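Local coordinates for cell wall surface anchor family protein (Streptococcus agalactiae serogroup V, PDB 3TW0), which forms the adhesive tip subunit of the group B Streptococcus pilus, and probably contacts the host through a von Willebrand factor A-type domain that carries a magnesium ion, at residues A[345-348]-A[349-353]; A[194-197]-A[198-202]. The protein carries 2 engineered substitutions. All blocks are in the same frame, centred on the assembly; numbering follows the deposited sequence.

Interaction 1: A[345-348]-A[349-353]; sequences ISSK and TENYC. Engineered in segment 349-353: C353 (natural residue Thr).
K348 folds its side chain back over the turn that it opens, lying obliquely across E350 and N351. The turn is a short 3-10 segment, 349-351, the last part of the connection, through loop 345-348, from helix 335-344 to strand 352-354, an edge strand of the parallel sheet in this von Willebrand factor A-type fold. Bends at chi2 (-107°) and chi4 keep the lysine chain close to the turn instead of letting it extend away. Its CG passes 3.4 Å from OE2 of E350, while NZ stands 3.8 Å from the same oxygen in a long salt bridge at the exposed surface. E350 reaches the lysine by a bend of its own: CG sits between backbone N and carbonyl carbon (chi1 75°), and chi2 turns the carboxylate back toward K348.

The side chain of N351, buried and directed toward 345-348, also lies against the lysine chain, its CB 3.4 Å from the carbonyl O of K348. That carbonyl binds the backbone N of N351 at 2.8 Å, the i to i+3 bond expected of a 3-10 turn. S346 lies further in, its CB 4.2 Å from CB of N351. Its hydroxyl is held by T322 and by the carbonyl of M342, tying the loop to the neighbouring strand and the preceding helix. Backbone bonds from N351 and the engineered C353 to T322 continue the attachment to strand 319-324, and C353 SG forms a disulfide with C360. Beside the start of strand 352-354, OG of S346 approaches CB of Y352 to 4.1 Å.

Interaction 2: A[194-197]-A[198-202]; sequences NQFN and SFLNK
S198 grips the carbonyl O of N194 twice, through its backbone N and through its hydroxyl, each 3.0 Å from that oxygen. The two donors come from opposite faces of the carbonyl plane. The hydroxyl reaches back because OG stands beside its own backbone N, anti to the carbonyl carbon (chi1 -53°), which aims it toward the preceding turn.

One residue on, the ring of F199 turns one face to the backbone of the preceding turn: the carbonyl O of Q195 sits 3.4 Å above the ring plane, over its centre. The same oxygen accepts a hydrogen bond from the backbone N of F199, so a single carbonyl meets both the amide and the aromatic face of one residue. CB of F199 is also close to the carbonyl O of F196, at 3.2 Å.

The backbone bonds follow the i to i+4 pattern of the alpha-helix 192-201, continuing with the straighter link from L200 N to F196 O (N-H...O 162°) and with the more bent one from N201 N to N197 O. F196 and L200 supply the apolar pair. Their side chains cross at a slant, with CE2 of F196 3.7 Å from CD1 of L200. Both also rest on L307 of helix 302-312, and K296 makes a cation-pi contact with the F196 ring.

Around this shell, polar side chains are tied to neighbouring parts of the chain. Q195, buried, hydrogen-bonds through OE1 to the backbone N of N185 and through NE2 to the carbonyl of T190. OD1 of N197, 4.0 Å from CD1 of L200, is bonded to Q193, one turn back, whereas N201 reaches forward to NE of R206.

Interaction 2 comes first along the chain and is complete long before interaction 1 begins. Their centres lie 26 Å apart and their nearest atoms about 13 Å, so they do not touch. Helix 302-312 is a common neighbour: F196 and L200 of 194-202 pack on it, and so does I345 at the start of 345-353. The Y352 side chain is about 8 Å from that of D173, a residue seen to bind magnesium in this protein, though no ion is bound to it in this chain. Interaction 2 is away from the annotated sites. In the tip pilin's von Willebrand factor A-type fold, 345-353 thus joins the parallel sheet at its edge, while helix 192-201, between sheet strands 165-172 and 319-324 in sequence, packs against helix 302-312.

Interaction 1: A[345-348]-A[349-353]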
loop_
_atom_site.group_PDB
_atom_site.type_symbol
_atom_site.label_atom_id
_atom_site.label_comp_id
_atom_site.label_asym_id
_atom_site.label_seq_id
_atom_site.Cartn_x
_atom_site.Cartn_y
_atom_site.Cartn_z
ATOM N N ILE A 345 -13.137 -2.251 -1.409
ATOM C CA ILE A 345 -12.739 -0.942 -1.957
ATOM C C ILE A 345 -13.176 -0.735 -3.422
ATOM O O ILE A 345 -12.483 -0.074 -4.222
ATOM C CB ILE A 345 -11.224 -0.684 -1.763
ATOM C CG1 ILE A 345 -10.369 -1.647 -2.606
ATOM C CG2 ILE A 345 -10.895 -0.716 -0.219
ATOM C CD1 ILE A 345 -8.829 -1.236 -2.736
ATOM N N SER A 346 -14.313 -1.338 -3.765
ATOM C CA SER A 346 -14.989 -1.136 -5.038
ATOM C C SER A 346 -16.373 -0.587 -4.727
ATOM O O SER A 346 -16.857 -0.734 -3.597
ATOM C CB SER A 346 -15.126 -2.462 -5.780
ATOM O OG SER A 346 -13.868 -3.085 -5.974
ATOM N N SER A 347 -16.991 0.057 -5.713
ATOM C CA SER A 347 -18.340 0.606 -5.572
ATOM C C SER A 347 -19.345 -0.409 -5.034
ATOM O O SER A 347 -20.059 -0.121 -4.088
ATOM C CB SER A 347 -18.832 1.168 -6.907
ATOM O OG SER A 347 -18.130 2.340 -7.229
ATOM N N LYS A 348 -19.412 -1.580 -5.644
ATOM C CA LYS A 348 -20.195 -2.683 -5.075
ATOM C C LYS A 348 -19.539 -4.022 -5.357
ATOM O O LYS A 348 -18.545 -4.091 -6.108
ATOM C CB LYS A 348 -21.661 -2.684 -5.559
ATOM C CG LYS A 348 -21.913 -2.125 -6.961
ATOM C CD LYS A 348 -22.584 -0.743 -6.883
ATOM C CE LYS A 348 -22.477 0.068 -8.195
ATOM N NZ LYS A 348 -22.622 -0.750 -9.481
ATOM N N THR A 349 -20.102 -5.071 -4.761
ATOM C CA THR A 349 -19.603 -6.430 -4.870
ATOM C C THR A 349 -19.222 -6.834 -6.305
ATOM O O THR A 349 -18.134 -7.374 -6.530
ATOM C CB THR A 349 -20.595 -7.445 -4.197
ATOM O OG1 THR A 349 -20.295 -7.531 -2.801
ATOM C CG2 THR A 349 -20.487 -8.855 -4.793
ATOM N N GLU A 350 -20.102 -6.542 -7.264
ATOM C CA GLU A 350 -19.886 -6.936 -8.656
ATOM C C GLU A 350 -18.956 -5.987 -9.434
ATOM O O GLU A 350 -18.732 -6.167 -10.656
ATOM C CB GLU A 350 -21.234 -7.087 -9.381
ATOM C CG GLU A 350 -21.913 -5.763 -9.735
ATOM C CD GLU A 350 -22.878 -5.268 -8.660
ATOM O OE1 GLU A 350 -22.877 -5.811 -7.527
ATOM O OE2 GLU A 350 -23.652 -4.332 -8.962
ATOM N N ASN A 351 -18.435 -4.967 -8.754
ATOM C CA ASN A 351 -17.458 -4.090 -9.393
ATOM C C ASN A 351 -16.032 -4.515 -9.070
ATOM O O ASN A 351 -15.086 -3.875 -9.506
ATOM C CB ASN A 351 -17.716 -2.623 -9.073
ATOM C CG ASN A 351 -19.008 -2.116 -9.697
ATOM O OD1 ASN A 351 -19.301 -2.369 -10.874
ATOM N ND2 ASN A 351 -19.778 -1.386 -8.918
ATOM N N TYR A 352 -15.897 -5.576 -8.281
ATOM C CA TYR A 352 -14.698 -6.376 -8.299
ATOM C C TYR A 352 -14.816 -7.490 -9.368
ATOM O O TYR A 352 -15.738 -8.279 -9.322
ATOM C CB TYR A 352 -14.376 -7.023 -6.934
ATOM C CG TYR A 352 -13.282 -8.058 -7.135
ATOM C CD1 TYR A 352 -12.008 -7.652 -7.519
ATOM C CD2 TYR A 352 -13.538 -9.440 -7.043
ATOM C CE1 TYR A 352 -10.984 -8.567 -7.762
ATOM C CE2 TYR A 352 -12.483 -10.391 -7.285
ATOM C CZ TYR A 352 -11.217 -9.921 -7.663
ATOM O OH TYR A 352 -10.154 -10.763 -7.924
ATOM N N CYS A 353 -13.878 -7.553 -10.312
ATOM C CA CYS A 353 -13.853 -8.625 -11.305
ATOM C C CYS A 353 -12.446 -9.191 -11.340
ATOM O O CYS A 353 -11.468 -8.427 -11.301
ATOM C CB CYS A 353 -14.218 -8.094 -12.707
ATOM S SG CYS A 353 -15.775 -7.165 -12.841
#

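Interaction 2: A[194-197]-A[198-202]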
loop_
_atom_site.group_PDB
_atom_site.type_symbol
_atom_site.label_atom_id
_atom_site.label_comp_id
_atom_site.label_asym_id
_atom_site.label_seq_id
_atom_site.Cartn_x
_atom_site.Cartn_y
_atom_site.Cartn_z
ATOM N N ASN A 194 -13.736 2.551 22.146
ATOM C CA ASN A 194 -14.574 3.738 22.132
ATOM C C ASN A 194 -13.966 4.862 21.290
ATOM O O ASN A 194 -14.689 5.641 20.685
ATOM C CB ASN A 194 -14.901 4.214 23.558
ATOM C CG ASN A 194 -15.882 3.278 24.289
ATOM O OD1 ASN A 194 -16.702 2.614 23.656
ATOM N ND2 ASN A 194 -15.795 3.231 25.625
ATOM N N GLN A 195 -12.634 4.948 21.235
ATOM C CA GLN A 195 -11.989 5.965 20.381
ATOM C C GLN A 195 -12.280 5.647 18.920
ATOM O O GLN A 195 -12.653 6.514 18.151
ATOM C CB GLN A 195 -10.472 6.023 20.620
ATOM C CG GLN A 195 -10.060 6.610 21.968
ATOM C CD GLN A 195 -8.582 6.934 22.005
ATOM O OE1 GLN A 195 -8.022 7.425 21.015
ATOM N NE2 GLN A 195 -7.947 6.632 23.114
ATOM N N PHE A 196 -12.168 4.383 18.566
ATOM C CA PHE A 196 -12.378 3.924 17.175
ATOM C C PHE A 196 -13.815 4.213 16.758
ATOM O O PHE A 196 -14.079 4.872 15.730
ATOM C CB PHE A 196 -12.084 2.422 17.112
ATOM C CG PHE A 196 -12.221 1.809 15.739
ATOM C CD1 PHE A 196 -11.194 1.920 14.798
ATOM C CD2 PHE A 196 -13.364 1.046 15.407
ATOM C CE1 PHE A 196 -11.313 1.313 13.548
ATOM C CE2 PHE A 196 -13.488 0.463 14.169
ATOM C CZ PHE A 196 -12.471 0.597 13.222
ATOM N N ASN A 197 -14.739 3.736 17.584
ATOM C CA ASN A 197 -16.169 4.066 17.447
ATOM C C ASN A 197 -16.478 5.547 17.263
ATOM O O ASN A 197 -17.334 5.872 16.441
ATOM C CB ASN A 197 -16.962 3.510 18.636
ATOM C CG ASN A 197 -16.969 1.997 18.660
ATOM O OD1 ASN A 197 -16.557 1.361 17.696
ATOM N ND2 ASN A 197 -17.473 1.413 19.756
ATOM N N SER A 198 -15.796 6.446 17.989
ATOM C CA SER A 198 -16.004 7.885 17.750
ATOM C C SER A 198 -15.496 8.339 16.382
ATOM O O SER A 198 -16.064 9.277 15.793
ATOM C CB SER A 198 -15.393 8.773 18.841
ATOM O OG SER A 198 -15.850 8.356 20.119
ATOM N N PHE A 199 -14.431 7.718 15.872
ATOM C CA PHE A 199 -13.979 8.026 14.505
ATOM C C PHE A 199 -15.083 7.613 13.507
ATOM O O PHE A 199 -15.433 8.368 12.620
ATOM C CB PHE A 199 -12.657 7.320 14.136
ATOM C CG PHE A 199 -11.488 7.619 15.075
ATOM C CD1 PHE A 199 -11.310 8.891 15.642
ATOM C CD2 PHE A 199 -10.543 6.619 15.356
ATOM C CE1 PHE A 199 -10.243 9.157 16.512
ATOM C CE2 PHE A 199 -9.480 6.875 16.216
ATOM C CZ PHE A 199 -9.337 8.165 16.805
ATOM N N LEU A 200 -15.624 6.404 13.675
ATOM C CA LEU A 200 -16.676 5.893 12.805
ATOM C C LEU A 200 -17.920 6.789 12.844
ATOM O O LEU A 200 -18.599 6.931 11.832
ATOM C CB LEU A 200 -17.083 4.482 13.225
ATOM C CG LEU A 200 -16.093 3.291 13.248
ATOM C CD1 LEU A 200 -16.781 2.059 13.813
ATOM C CD2 LEU A 200 -15.503 2.960 11.844
ATOM N N ASN A 201 -18.203 7.383 14.019
ATOM C CA ASN A 201 -19.421 8.156 14.229
ATOM C C ASN A 201 -19.466 9.337 13.291
ATOM O O ASN A 201 -20.545 9.838 12.972
ATOM C CB ASN A 201 -19.583 8.598 15.715
ATOM C CG ASN A 201 -20.062 7.457 16.617
ATOM O OD1 ASN A 201 -20.694 6.525 16.145
ATOM N ND2 ASN A 201 -19.767 7.531 17.917
ATOM N N LYS A 202 -18.289 9.728 12.780
ATOM C CA LYS A 202 -18.166 10.901 11.923
ATOM C C LYS A 202 -18.627 10.679 10.467
ATOM O O LYS A 202 -18.891 11.647 9.766
ATOM C CB LYS A 202 -16.727 11.463 11.968
ATOM C CG LYS A 202 -16.292 12.024 13.347
ATOM C CD LYS A 202 -14.822 12.469 13.246
ATOM C CE LYS A 202 -14.189 12.779 14.577
ATOM N NZ LYS A 202 -12.925 13.533 14.309
#